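Local coordinates for protein aminopeptidase YwaD (Bacillus subtilis, PDB 6HC6) that removes N-terminal amino acids, such as arginine, lysine and leucine, from peptides as a secreted, monomeric aminopeptidase with two zinc ions, at residues L41-H47 / E272-V276; P242-V247 / D283-I289; S181-P187 / V199-K203. One frame throughout, in Å; residues are numbered along the deposited sequence.

Contact 2 and segment 272-276 of contact 1 belong to the M28 peptidase domain; contact 3 belongs to the PA domain. The centres of contacts 1 and 2 are about 18 Å apart, and they touch. Helix 260-277 supplies 272-276 to contact 1 and links the two strands of contact 2; M273 of this helix packs on V247, and A274 on F288. Contact 3 is about 37 Å from contact 1 and 40 Å from contact 2, centre to centre, on the other side of the chain's centre. Along the chain, 41-47 comes first. Contact 3 closes before 242-247, and 272-276 falls between the strands of contact 2. Contact 1 thus ties the N-terminal segment to the peptidase domain.

Contact 1 (L41-H47 / E272-V276); sequences LPFKAKH and EMARV. With ACT (acetate ion), chain F; ACT (acetate ion), chain G.
E272 points from helix 260-277 at segment 41-47 and meets it with both its chain and its carboxylate. Its CG lies over one face of the F43 ring, 3.6 Å from the ring centroid, in a CH-pi contact. CG of E272 is anti to the backbone N (chi1 173°), and a bend at chi2 carries the carboxylate past the ring to K44 and H47. The backbone N of K44, the N-cap residue of helix 45-59, donates to OE2 of E272 (2.9 Å) on its anti side. ND1 of H47 donates to OE1 of E272 (3.0 Å) from above the carboxylate plane; OE1 itself lies near the imidazole plane.

R275 holds the same carboxylate side-on. Its NE bonds to OE1 of E272, and its NH2 to OE2 of E272 at 2.7 Å in a salt bridge. Each oxygen therefore has two donors, which come from opposite faces of the carboxylate plane. This should fix the group's rotation and probably favours its charged form. CE1 of H47 sits over the R275 guanidinium, with the two planes 90° apart. One acetate, probably from the crystallisation liquor, accepts from NE2 of H47 and from NZ of K44 and K46; a second accepts from NH1 of R275.

CG1 of V276 is 3.8 Å from CB of L41, and its CG2 packs beside the backbone of P42 and F43. Q416 of helix 412-430 bonds to the backbone of F43 and A45. A His-carboxylate hydrogen bond, backed by an Arg-Glu salt bridge, thus joins the start of helix 45-59 to helix 260-277 of the M28 peptidase domain.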
ATOM      1  N   LEU A  41      -1.282  17.802  23.771  1.00 41.26           N
ATOM      2  CA  LEU A  41      -0.610  16.951  22.793  1.00 31.21           C
ATOM      3  C   LEU A  41      -0.381  17.785  21.540  1.00 28.84           C
ATOM      4  O   LEU A  41      -1.238  17.823  20.644  1.00 32.86           O
ATOM      5  CB  LEU A  41      -1.433  15.702  22.499  1.00 33.41           C
ATOM      6  CG  LEU A  41      -1.915  14.945  23.735  1.00 41.24           C
ATOM      7  CD1 LEU A  41      -3.017  13.950  23.389  1.00 39.26           C
ATOM      8  CD2 LEU A  41      -0.726  14.260  24.377  1.00 45.82           C
ATOM      9  N   PRO A  42       0.765  18.477  21.440  1.00 38.16           N
ATOM     10  CA  PRO A  42       1.006  19.465  20.358  1.00 27.93           C
ATOM     11  C   PRO A  42       1.411  18.830  19.032  1.00 27.58           C
ATOM     12  O   PRO A  42       2.528  18.993  18.533  1.00 27.86           O
ATOM     13  CB  PRO A  42       2.118  20.337  20.954  1.00 29.14           C
ATOM     14  CG  PRO A  42       2.873  19.415  21.857  1.00 38.11           C
ATOM     15  CD  PRO A  42       1.844  18.473  22.448  1.00 38.45           C
ATOM     16  N   PHE A  43       0.491  18.073  18.437  1.00 25.04           N
ATOM     17  CA  PHE A  43       0.703  17.577  17.082  1.00 22.81           C
ATOM     18  C   PHE A  43       0.752  18.759  16.118  1.00 28.07           C
ATOM     19  O   PHE A  43      -0.134  19.614  16.131  1.00 28.39           O
ATOM     20  CB  PHE A  43      -0.413  16.602  16.683  1.00 22.27           C
ATOM     21  CG  PHE A  43      -0.203  15.961  15.335  1.00 23.43           C
ATOM     22  CD1 PHE A  43      -0.527  16.643  14.161  1.00 26.04           C
ATOM     23  CD2 PHE A  43       0.323  14.680  15.232  1.00 20.81           C
ATOM     24  CE1 PHE A  43      -0.320  16.061  12.918  1.00 24.74           C
ATOM     25  CE2 PHE A  43       0.525  14.090  13.997  1.00 20.49           C
ATOM     26  CZ  PHE A  43       0.210  14.775  12.837  1.00 29.48           C
ATOM     27  N   LYS A  44       1.792  18.820  15.288  1.00 24.43           N
ATOM     28  CA  LYS A  44       1.957  19.937  14.357  1.00 26.83           C
ATOM     29  C   LYS A  44       2.031  19.401  12.933  1.00 28.51           C
ATOM     30  O   LYS A  44       3.021  18.764  12.545  1.00 26.26           O
ATOM     31  CB  LYS A  44       3.188  20.763  14.706  1.00 33.63           C
ATOM     32  CG  LYS A  44       3.055  21.449  16.061  1.00 35.80           C
ATOM     33  CD  LYS A  44       4.257  22.286  16.383  1.00 36.52           C
ATOM     34  CE  LYS A  44       4.247  22.708  17.847  1.00 35.44           C
ATOM     35  NZ  LYS A  44       5.359  23.650  18.123  1.00 43.08           N
ATOM     36  N   ALA A  45       0.986  19.685  12.156  1.00 25.44           N
ATOM     37  CA  ALA A  45       0.934  19.209  10.776  1.00 24.70           C
ATOM     38  C   ALA A  45       2.078  19.768   9.937  1.00 25.61           C
ATOM     39  O   ALA A  45       2.474  19.141   8.948  1.00 25.41           O
ATOM     40  CB  ALA A  45      -0.415  19.570  10.144  1.00 21.71           C
ATOM     41  N   LYS A  46       2.631  20.932  10.300  1.00 27.48           N
ATOM     42  CA  LYS A  46       3.743  21.456   9.508  1.00 27.91           C
ATOM     43  C   LYS A  46       4.921  20.487   9.524  1.00 29.67           C
ATOM     44  O   LYS A  46       5.607  20.316   8.511  1.00 29.45           O
ATOM     45  CB  LYS A  46       4.169  22.846  10.003  1.00 27.77           C
ATOM     46  CG  LYS A  46       4.839  22.871  11.367  1.00 25.09           C
ATOM     47  CD  LYS A  46       5.182  24.291  11.807  1.00 27.59           C
ATOM     48  CE  LYS A  46       5.854  24.278  13.174  1.00 29.58           C
ATOM     49  NZ  LYS A  46       6.068  25.647  13.738  1.00 31.42           N
ATOM     50  N   HIS A  47       5.148  19.821  10.661  1.00 26.88           N
ATOM     51  CA  HIS A  47       6.196  18.808  10.727  1.00 25.02           C
ATOM     52  C   HIS A  47       5.895  17.654   9.795  1.00 23.11           C
ATOM     53  O   HIS A  47       6.794  17.136   9.119  1.00 26.38           O
ATOM     54  CB  HIS A  47       6.332  18.271  12.145  1.00 21.43           C
ATOM     55  CG  HIS A  47       6.795  19.286  13.133  1.00 25.47           C
ATOM     56  ND1 HIS A  47       6.713  19.082  14.492  1.00 32.89           N
ATOM     57  CD2 HIS A  47       7.352  20.506  12.964  1.00 33.61           C
ATOM     58  CE1 HIS A  47       7.199  20.136  15.122  1.00 35.19           C
ATOM     59  NE2 HIS A  47       7.591  21.016  14.218  1.00 33.95           N
ATOM     60  N   GLU A 272       5.261  12.222  13.531  1.00 22.35           N
ATOM     61  CA  GLU A 272       4.945  13.363  14.383  1.00 22.87           C
ATOM     62  C   GLU A 272       4.235  12.919  15.653  1.00 26.10           C
ATOM     63  O   GLU A 272       4.447  13.506  16.723  1.00 27.17           O
ATOM     64  CB  GLU A 272       4.102  14.382  13.614  1.00 24.58           C
ATOM     65  CG  GLU A 272       3.584  15.529  14.463  1.00 23.32           C
ATOM     66  CD  GLU A 272       4.681  16.460  14.980  1.00 24.86           C
ATOM     67  OE1 GLU A 272       5.881  16.243  14.691  1.00 28.57           O
ATOM     68  OE2 GLU A 272       4.332  17.413  15.690  1.00 28.43           O
ATOM     69  N   MET A 273       3.410  11.873  15.575  1.00 21.75           N
ATOM     70  CA  MET A 273       2.822  11.361  16.808  1.00 24.86           C
ATOM     71  C   MET A 273       3.903  10.826  17.737  1.00 23.67           C
ATOM     72  O   MET A 273       3.845  11.035  18.956  1.00 23.96           O
ATOM     73  CB  MET A 273       1.791  10.273  16.511  1.00 27.83           C
ATOM     74  CG  MET A 273       1.028   9.830  17.759  1.00 31.90           C
ATOM     75  SD  MET A 273       0.171   8.264  17.492  1.00 32.84           S
ATOM     76  CE  MET A 273      -0.503   8.551  15.823  1.00 23.71           C
ATOM     77  N   ALA A 274       4.905  10.143  17.176  1.00 21.60           N
ATOM     78  CA  ALA A 274       6.023   9.678  17.995  1.00 24.30           C
ATOM     79  C   ALA A 274       6.739  10.845  18.667  1.00 23.65           C
ATOM     80  O   ALA A 274       7.159  10.742  19.827  1.00 26.34           O
ATOM     81  CB  ALA A 274       6.994   8.875  17.137  1.00 25.74           C
ATOM     82  N   ARG A 275       6.898  11.962  17.955  1.00 23.65           N
ATOM     83  CA  ARG A 275       7.485  13.144  18.579  1.00 23.42           C
ATOM     84  C   ARG A 275       6.623  13.647  19.726  1.00 29.22           C
ATOM     85  O   ARG A 275       7.140  14.005  20.793  1.00 33.73           O
ATOM     86  CB  ARG A 275       7.688  14.258  17.548  1.00 27.26           C
ATOM     87  CG  ARG A 275       8.482  15.436  18.128  1.00 29.82           C
ATOM     88  CD  ARG A 275       8.408  16.686  17.267  1.00 37.52           C
ATOM     89  NE  ARG A 275       7.058  17.257  17.216  1.00 38.12           N
ATOM     90  CZ  ARG A 275       6.546  18.080  18.127  1.00 40.57           C
ATOM     91  NH1 ARG A 275       7.262  18.448  19.191  1.00 42.99           N
ATOM     92  NH2 ARG A 275       5.306  18.536  17.975  1.00 38.10           N
ATOM     93  N   VAL A 276       5.304  13.689  19.529  1.00 26.67           N
ATOM     94  CA  VAL A 276       4.422  14.172  20.588  1.00 26.25           C
ATOM     95  C   VAL A 276       4.455  13.236  21.790  1.00 26.29           C
ATOM     96  O   VAL A 276       4.509  13.682  22.941  1.00 31.24           O
ATOM     97  CB  VAL A 276       2.985  14.339  20.062  1.00 29.08           C
ATOM     98  CG1 VAL A 276       2.060  14.700  21.230  1.00 30.60           C
ATOM     99  CG2 VAL A 276       2.949  15.423  19.011  1.00 34.76           C
TER
HETATM  100  C   ACT F 503       8.548  24.199  16.272  1.00 60.27           C
HETATM  101  O   ACT F 503       7.428  24.733  16.513  1.00 61.64           O
HETATM  102  OXT ACT F 503       8.888  23.503  15.276  1.00 59.27           O
HETATM  103  CH3 ACT F 503       9.657  24.452  17.357  1.00 56.28           C
HETATM  104  C   ACT G 504      10.482  19.054  20.097  1.00 54.72           C
HETATM  105  O   ACT G 504       9.551  18.290  20.464  1.00 57.66           O
HETATM  106  OXT ACT G 504      10.587  20.305  20.255  1.00 60.00           O
HETATM  107  CH3 ACT G 504      11.665  18.374  19.350  1.00 51.91           C

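Contact 2 (P242-V247 / D283-I289); sequences PDIVYV and DKEIRFI
I244 has CG1 beside the backbone N (chi1 -59°), which leaves CG2 anti to it, and R287 runs extended from CG to NE, which brings the arginine across the isoleucine at a slant. The strands belong to a parallel beta-alpha-beta crossover of the M28 peptidase sheet, with helix 260-277 between them. V245 and V247 each give N-H to and accept from strand 285-291. The bond from V245 N to E285 O is 2.8 Å long, and that from R287 N to V245 O is also 2.8 Å.

On the face with I244, Y246, E285 and R287, CD1 of I244 lies over the R287 guanidinium, 3.6 Å from NH2. CE1 of Y246 runs beside CD of R287 at 3.8 Å. The OH of Y246 bonds to S316. R287 grips OE1 of E285 with NE and NH2, both from one face of the carboxylate; K235 and R315 pair with OE2 of E285, and E312 with NH1 of R287. These buried charges probably offset one another.

The other face carries V247 and F288 under helix 260-277, where both touch M270. The strands lead toward the zinc site, since H250 ends strand 244-250. CB of V247 lies 3.7 Å from CD2 of the F288 ring.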
ATOM      1  N   PRO A 242       5.343  -5.604  29.258  1.00 34.32           N
ATOM      2  CA  PRO A 242       4.262  -4.627  29.066  1.00 38.34           C
ATOM      3  C   PRO A 242       3.364  -4.967  27.881  1.00 35.79           C
ATOM      4  O   PRO A 242       3.758  -5.654  26.937  1.00 32.59           O
ATOM      5  CB  PRO A 242       5.014  -3.315  28.816  1.00 40.51           C
ATOM      6  CG  PRO A 242       6.333  -3.746  28.238  1.00 28.52           C
ATOM      7  CD  PRO A 242       6.666  -5.037  28.941  1.00 40.86           C
ATOM      8  N   ASP A 243       2.133  -4.453  27.940  1.00 29.71           N
ATOM      9  CA  ASP A 243       1.246  -4.503  26.783  1.00 30.98           C
ATOM     10  C   ASP A 243       1.853  -3.692  25.642  1.00 27.43           C
ATOM     11  O   ASP A 243       2.453  -2.639  25.867  1.00 28.24           O
ATOM     12  CB  ASP A 243      -0.134  -3.949  27.145  1.00 33.26           C
ATOM     13  CG  ASP A 243      -0.878  -4.817  28.151  1.00 46.62           C
ATOM     14  OD1 ASP A 243      -0.587  -6.029  28.239  1.00 40.28           O
ATOM     15  OD2 ASP A 243      -1.751  -4.275  28.866  1.00 44.96           O
ATOM     16  N   ILE A 244       1.706  -4.183  24.415  1.00 24.40           N
ATOM     17  CA  ILE A 244       2.303  -3.547  23.243  1.00 22.31           C
ATOM     18  C   ILE A 244       1.232  -2.827  22.440  1.00 27.49           C
ATOM     19  O   ILE A 244       0.183  -3.407  22.123  1.00 24.94           O
ATOM     20  CB  ILE A 244       3.030  -4.565  22.351  1.00 23.21           C
ATOM     21  CG1 ILE A 244       4.131  -5.269  23.124  1.00 24.39           C
ATOM     22  CG2 ILE A 244       3.669  -3.857  21.173  1.00 24.21           C
ATOM     23  CD1 ILE A 244       4.490  -6.598  22.515  1.00 27.03           C
ATOM     24  N   VAL A 245       1.520  -1.577  22.072  1.00 23.90           N
ATOM     25  CA  VAL A 245       0.676  -0.766  21.197  1.00 20.40           C
ATOM     26  C   VAL A 245       1.488  -0.457  19.946  1.00 21.61           C
ATOM     27  O   VAL A 245       2.654  -0.055  20.049  1.00 25.56           O
ATOM     28  CB  VAL A 245       0.233   0.527  21.912  1.00 22.35           C
ATOM     29  CG1 VAL A 245      -0.445   1.518  20.944  1.00 22.49           C
ATOM     30  CG2 VAL A 245      -0.661   0.196  23.105  1.00 30.14           C
ATOM     31  N   TYR A 246       0.908  -0.702  18.773  1.00 18.13           N
ATOM     32  CA  TYR A 246       1.592  -0.495  17.506  1.00 20.45           C
ATOM     33  C   TYR A 246       0.994   0.709  16.785  1.00 22.21           C
ATOM     34  O   TYR A 246      -0.223   0.780  16.608  1.00 23.38           O
ATOM     35  CB  TYR A 246       1.472  -1.738  16.612  1.00 19.42           C
ATOM     36  CG  TYR A 246       1.939  -3.039  17.247  1.00 23.54           C
ATOM     37  CD1 TYR A 246       3.231  -3.515  17.036  1.00 19.96           C
ATOM     38  CD2 TYR A 246       1.073  -3.812  18.007  1.00 20.43           C
ATOM     39  CE1 TYR A 246       3.649  -4.697  17.575  1.00 18.91           C
ATOM     40  CE2 TYR A 246       1.485  -5.008  18.548  1.00 20.91           C
ATOM     41  CZ  TYR A 246       2.778  -5.442  18.333  1.00 23.94           C
ATOM     42  OH  TYR A 246       3.217  -6.622  18.872  1.00 25.35           O
ATOM     43  N   VAL A 247       1.843   1.646  16.368  1.00 17.28           N
ATOM     44  CA  VAL A 247       1.429   2.781  15.541  1.00 17.12           C
ATOM     45  C   VAL A 247       2.208   2.670  14.241  1.00 19.07           C
ATOM     46  O   VAL A 247       3.449   2.687  14.262  1.00 17.20           O
ATOM     47  CB  VAL A 247       1.691   4.133  16.226  1.00 20.32           C
ATOM     48  CG1 VAL A 247       1.129   5.273  15.358  1.00 19.05           C
ATOM     49  CG2 VAL A 247       1.069   4.156  17.608  1.00 22.64           C
ATOM     50  N   ASP A 283       2.938   2.990  30.671  1.00 33.50           N
ATOM     51  CA  ASP A 283       3.321   1.628  31.015  1.00 33.97           C
ATOM     52  C   ASP A 283       3.192   0.673  29.836  1.00 37.38           C
ATOM     53  O   ASP A 283       3.535  -0.510  29.968  1.00 33.49           O
ATOM     54  CB  ASP A 283       2.482   1.116  32.189  1.00 39.04           C
ATOM     55  CG  ASP A 283       2.793   1.851  33.494  1.00 48.30           C
ATOM     56  OD1 ASP A 283       3.936   2.330  33.665  1.00 50.09           O
ATOM     57  OD2 ASP A 283       1.895   1.934  34.353  1.00 48.97           O
ATOM     58  N   LYS A 284       2.700   1.150  28.700  1.00 31.78           N
ATOM     59  CA  LYS A 284       2.689   0.357  27.483  1.00 28.61           C
ATOM     60  C   LYS A 284       4.031   0.452  26.770  1.00 32.09           C
ATOM     61  O   LYS A 284       4.746   1.454  26.868  1.00 37.44           O
ATOM     62  CB  LYS A 284       1.586   0.821  26.530  1.00 28.67           C
ATOM     63  CG  LYS A 284       0.265   1.102  27.199  1.00 37.56           C
ATOM     64  CD  LYS A 284      -0.460  -0.185  27.560  1.00 37.92           C
ATOM     65  CE  LYS A 284      -1.869   0.111  28.063  1.00 41.20           C
ATOM     66  NZ  LYS A 284      -2.577  -1.116  28.500  1.00 36.05           N
ATOM     67  N   GLU A 285       4.362  -0.602  26.035  1.00 26.50           N
ATOM     68  CA  GLU A 285       5.447  -0.559  25.067  1.00 27.86           C
ATOM     69  C   GLU A 285       4.867  -0.098  23.738  1.00 28.12           C
ATOM     70  O   GLU A 285       3.978  -0.754  23.187  1.00 26.90           O
ATOM     71  CB  GLU A 285       6.110  -1.927  24.921  1.00 26.73           C
ATOM     72  CG  GLU A 285       7.222  -1.940  23.877  1.00 30.65           C
ATOM     73  CD  GLU A 285       7.918  -3.281  23.762  1.00 32.95           C
ATOM     74  OE1 GLU A 285       8.498  -3.574  22.690  1.00 30.27           O
ATOM     75  OE2 GLU A 285       7.886  -4.043  24.746  1.00 36.24           O
ATOM     76  N   ILE A 286       5.331   1.039  23.232  1.00 23.02           N
ATOM     77  CA  ILE A 286       4.782   1.597  22.003  1.00 23.43           C
ATOM     78  C   ILE A 286       5.791   1.391  20.883  1.00 24.73           C
ATOM     79  O   ILE A 286       6.937   1.845  20.969  1.00 25.94           O
ATOM     80  CB  ILE A 286       4.421   3.079  22.155  1.00 20.45           C
ATOM     81  CG1 ILE A 286       3.560   3.279  23.399  1.00 28.63           C
ATOM     82  CG2 ILE A 286       3.673   3.537  20.917  1.00 21.23           C
ATOM     83  CD1 ILE A 286       3.310   4.740  23.727  1.00 36.87           C
ATOM     84  N   ARG A 287       5.367   0.698  19.837  1.00 20.89           N
ATOM     85  CA  ARG A 287       6.213   0.431  18.684  1.00 25.21           C
ATOM     86  C   ARG A 287       5.695   1.256  17.516  1.00 25.73           C
ATOM     87  O   ARG A 287       4.572   1.044  17.042  1.00 21.85           O
ATOM     88  CB  ARG A 287       6.220  -1.058  18.357  1.00 22.07           C
ATOM     89  CG  ARG A 287       6.637  -1.898  19.544  1.00 20.93           C
ATOM     90  CD  ARG A 287       6.867  -3.335  19.145  1.00 19.75           C
ATOM     91  NE  ARG A 287       7.296  -4.128  20.296  1.00 24.15           N
ATOM     92  CZ  ARG A 287       7.431  -5.449  20.288  1.00 27.10           C
ATOM     93  NH1 ARG A 287       7.169  -6.138  19.183  1.00 25.12           N
ATOM     94  NH2 ARG A 287       7.826  -6.083  21.382  1.00 28.65           N
ATOM     95  N   PHE A 288       6.505   2.207  17.065  1.00 21.31           N
ATOM     96  CA  PHE A 288       6.190   2.969  15.863  1.00 17.84           C
ATOM     97  C   PHE A 288       6.864   2.284  14.688  1.00 18.72           C
ATOM     98  O   PHE A 288       8.082   2.070  14.701  1.00 20.72           O
ATOM     99  CB  PHE A 288       6.659   4.414  15.982  1.00 19.17           C
ATOM    100  CG  PHE A 288       6.063   5.145  17.138  1.00 19.34           C
ATOM    101  CD1 PHE A 288       6.676   5.115  18.383  1.00 23.21           C
ATOM    102  CD2 PHE A 288       4.871   5.839  16.995  1.00 19.83           C
ATOM    103  CE1 PHE A 288       6.130   5.790  19.466  1.00 24.33           C
ATOM    104  CE2 PHE A 288       4.314   6.510  18.085  1.00 20.54           C
ATOM    105  CZ  PHE A 288       4.951   6.487  19.314  1.00 25.08           C
ATOM    106  N   ILE A 289       6.088   1.900  13.687  1.00 16.69           N
ATOM    107  CA  ILE A 289       6.659   1.113  12.607  1.00 15.48           C
ATOM    108  C   ILE A 289       6.344   1.764  11.276  1.00 17.85           C
ATOM    109  O   ILE A 289       5.180   2.076  10.986  1.00 19.66           O
ATOM    110  CB  ILE A 289       6.156  -0.337  12.614  1.00 16.14           C
ATOM    111  CG1 ILE A 289       6.245  -0.900  14.028  1.00 22.19           C
ATOM    112  CG2 ILE A 289       6.976  -1.123  11.612  1.00 19.66           C
ATOM    113  CD1 ILE A 289       5.940  -2.368  14.110  1.00 24.18           C
TER
HETATM  114  O   HOH W   1       1.737  -2.588  30.159  1.00 31.11           O

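Contact 3 (S181-P187 / V199-K203)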
ATOM      1  N   SER A 181      -6.376   6.868 -17.900  1.00 32.80           N
ATOM      2  CA  SER A 181      -5.456   7.051 -16.783  1.00 35.92           C
ATOM      3  C   SER A 181      -4.168   7.676 -17.302  1.00 40.92           C
ATOM      4  O   SER A 181      -3.820   7.540 -18.477  1.00 40.02           O
ATOM      5  CB  SER A 181      -5.168   5.723 -16.069  1.00 37.98           C
ATOM      6  OG  SER A 181      -4.367   5.904 -14.899  1.00 37.74           O
ATOM      7  N   LEU A 182      -3.462   8.365 -16.398  1.00 36.81           N
ATOM      8  CA  LEU A 182      -2.171   8.955 -16.743  1.00 40.35           C
ATOM      9  C   LEU A 182      -1.095   7.899 -16.958  1.00 35.73           C
ATOM     10  O   LEU A 182      -0.113   8.156 -17.661  1.00 35.43           O
ATOM     11  CB  LEU A 182      -1.711   9.911 -15.642  1.00 36.27           C
ATOM     12  CG  LEU A 182      -2.570  11.139 -15.390  1.00 41.36           C
ATOM     13  CD1 LEU A 182      -2.037  11.877 -14.172  1.00 40.46           C
ATOM     14  CD2 LEU A 182      -2.551  12.015 -16.613  1.00 44.87           C
ATOM     15  N   VAL A 183      -1.240   6.730 -16.342  1.00 27.30           N
ATOM     16  CA  VAL A 183      -0.195   5.710 -16.392  1.00 27.99           C
ATOM     17  C   VAL A 183      -0.826   4.368 -16.726  1.00 29.13           C
ATOM     18  O   VAL A 183      -2.022   4.140 -16.483  1.00 27.09           O
ATOM     19  CB  VAL A 183       0.578   5.613 -15.056  1.00 28.13           C
ATOM     20  CG1 VAL A 183       1.395   6.870 -14.808  1.00 34.36           C
ATOM     21  CG2 VAL A 183      -0.386   5.324 -13.932  1.00 30.40           C
ATOM     22  N   PRO A 184      -0.036   3.451 -17.270  1.00 26.77           N
ATOM     23  CA  PRO A 184      -0.534   2.090 -17.491  1.00 29.17           C
ATOM     24  C   PRO A 184      -0.870   1.436 -16.164  1.00 30.56           C
ATOM     25  O   PRO A 184      -0.196   1.657 -15.158  1.00 29.18           O
ATOM     26  CB  PRO A 184       0.636   1.392 -18.200  1.00 25.65           C
ATOM     27  CG  PRO A 184       1.841   2.216 -17.856  1.00 29.26           C
ATOM     28  CD  PRO A 184       1.341   3.629 -17.762  1.00 31.35           C
ATOM     29  N   MET A 185      -1.944   0.651 -16.167  1.00 37.20           N
ATOM     30  CA  MET A 185      -2.407  -0.036 -14.970  1.00 36.58           C
ATOM     31  C   MET A 185      -1.476  -1.191 -14.615  1.00 31.08           C
ATOM     32  O   MET A 185      -0.917  -1.856 -15.487  1.00 33.90           O
ATOM     33  CB  MET A 185      -3.823  -0.572 -15.200  1.00 37.67           C
ATOM     34  CG  MET A 185      -3.994  -1.181 -16.595  1.00 21.12           C
ATOM     35  SD  MET A 185      -4.990  -2.700 -16.732  1.00 41.15           S
ATOM     36  CE  MET A 185      -3.984  -3.858 -15.811  1.00 49.23           C
ATOM     37  N   THR A 186      -1.316  -1.431 -13.319  1.00 28.93           N
ATOM     38  CA  THR A 186      -0.598  -2.614 -12.852  1.00 29.18           C
ATOM     39  C   THR A 186      -1.565  -3.793 -12.783  1.00 26.56           C
ATOM     40  O   THR A 186      -2.582  -3.702 -12.088  1.00 25.50           O
ATOM     41  CB  THR A 186       0.011  -2.354 -11.482  1.00 43.33           C
ATOM     42  OG1 THR A 186       0.874  -1.210 -11.548  1.00 45.71           O
ATOM     43  CG2 THR A 186       0.815  -3.551 -11.027  1.00 41.51           C
ATOM     44  N   PRO A 187      -1.314  -4.888 -13.498  1.00 28.59           N
ATOM     45  CA  PRO A 187      -2.236  -6.052 -13.441  1.00 30.29           C
ATOM     46  C   PRO A 187      -1.918  -6.989 -12.278  1.00 34.22           C
ATOM     47  O   PRO A 187      -1.452  -8.125 -12.463  1.00 32.07           O
ATOM     48  CB  PRO A 187      -2.021  -6.706 -14.810  1.00 34.21           C
ATOM     49  CG  PRO A 187      -0.595  -6.410 -15.137  1.00 35.98           C
ATOM     50  CD  PRO A 187      -0.283  -5.050 -14.540  1.00 29.10           C
ATOM     51  N   VAL A 199       1.438  -8.122 -18.416  1.00 23.62           N
ATOM     52  CA  VAL A 199       1.681  -6.683 -18.350  1.00 22.04           C
ATOM     53  C   VAL A 199       0.366  -5.934 -18.505  1.00 25.49           C
ATOM     54  O   VAL A 199      -0.596  -6.430 -19.099  1.00 25.56           O
ATOM     55  CB  VAL A 199       2.702  -6.187 -19.408  1.00 23.63           C
ATOM     56  CG1 VAL A 199       4.020  -6.975 -19.324  1.00 23.29           C
ATOM     57  CG2 VAL A 199       2.101  -6.215 -20.820  1.00 22.35           C
ATOM     58  N   GLY A 200       0.327  -4.732 -17.955  1.00 23.05           N
ATOM     59  CA  GLY A 200      -0.830  -3.859 -18.080  1.00 23.35           C
ATOM     60  C   GLY A 200      -0.447  -2.620 -18.864  1.00 24.16           C
ATOM     61  O   GLY A 200       0.671  -2.119 -18.733  1.00 24.43           O
ATOM     62  N   ILE A 201      -1.364  -2.149 -19.706  1.00 21.08           N
ATOM     63  CA  ILE A 201      -1.115  -0.981 -20.541  1.00 19.52           C
ATOM     64  C   ILE A 201      -2.343  -0.085 -20.508  1.00 23.80           C
ATOM     65  O   ILE A 201      -3.413  -0.467 -20.026  1.00 23.08           O
ATOM     66  CB  ILE A 201      -0.764  -1.358 -21.995  1.00 25.23           C
ATOM     67  CG1 ILE A 201      -1.975  -2.009 -22.673  1.00 24.59           C
ATOM     68  CG2 ILE A 201       0.463  -2.278 -22.030  1.00 20.42           C
ATOM     69  CD1 ILE A 201      -1.754  -2.334 -24.148  1.00 26.00           C
ATOM     70  N   LYS A 202      -2.174   1.116 -21.051  1.00 24.66           N
ATOM     71  CA  LYS A 202      -3.229   2.112 -21.083  1.00 26.74           C
ATOM     72  C   LYS A 202      -4.342   1.712 -22.045  1.00 29.06           C
ATOM     73  O   LYS A 202      -4.141   0.954 -23.001  1.00 25.94           O
ATOM     74  CB  LYS A 202      -2.665   3.468 -21.505  1.00 26.56           C
ATOM     75  CG  LYS A 202      -1.806   4.119 -20.426  1.00 26.48           C
ATOM     76  CD  LYS A 202      -1.672   5.588 -20.723  1.00 36.20           C
ATOM     77  CE  LYS A 202      -0.316   5.935 -21.283  1.00 48.39           C
ATOM     78  NZ  LYS A 202       0.131   7.247 -20.722  1.00 55.37           N
ATOM     79  N   LYS A 203      -5.523   2.281 -21.788  1.00 28.71           N
ATOM     80  CA  LYS A 203      -6.726   1.981 -22.561  1.00 28.12           C
ATOM     81  C   LYS A 203      -6.529   2.250 -24.052  1.00 31.45           C
ATOM     82  O   LYS A 203      -6.777   1.375 -24.896  1.00 30.18           O
ATOM     83  CB  LYS A 203      -7.883   2.814 -22.011  1.00 36.09           C
ATOM     84  CG  LYS A 203      -9.193   2.697 -22.765  1.00 37.24           C
ATOM     85  CD  LYS A 203     -10.158   3.775 -22.310  1.00 38.87           C
ATOM     86  CE  LYS A 203     -11.508   3.655 -23.004  1.00 53.56           C
ATOM     87  NZ  LYS A 203     -12.343   2.593 -22.377  1.00 58.73           N
TER
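This contact lays a loop along a strand in the PA domain, mostly through prolines, backbone and one lysine chain. Loop 181-187 follows strand 172-176, and 199-203 holds the end of strand 198-201 and the N-cap of helix 203-209. Strand 198-201 lies in the domain's mixed beta sheet, between strands 172-176 and 107-113.

The loop runs over the strand at G200, where O of M185 and the P187 ring close directly on the backbone. CG of P187 sits 3.4 Å from N of G200. CA of G200 makes a CA-H...O contact with O of M185, at 3.3 Å. This carbonyl oxygen is buried and has no polar partner in the model; the CA-H...O contact is a weak substitute. CB of P184 packs 3.6 Å from O of G200, and CG of M185 lies 3.6 Å from O of I201.

V183, which turns away from the strand, touches P403, and its side chain is about 7 Å from that of the zinc ligand H401. This end of the loop thus lies near the metal site, with the V183 side chain about 12 Å from a zinc ion.

K202 reaches back along the loop. Its CG passes 3.7 Å from N of P184, and bends at chi3 (-104°) and chi4 bring NZ above the carbonyl plane of L182, where it bonds to L182 O at 3.2 Å.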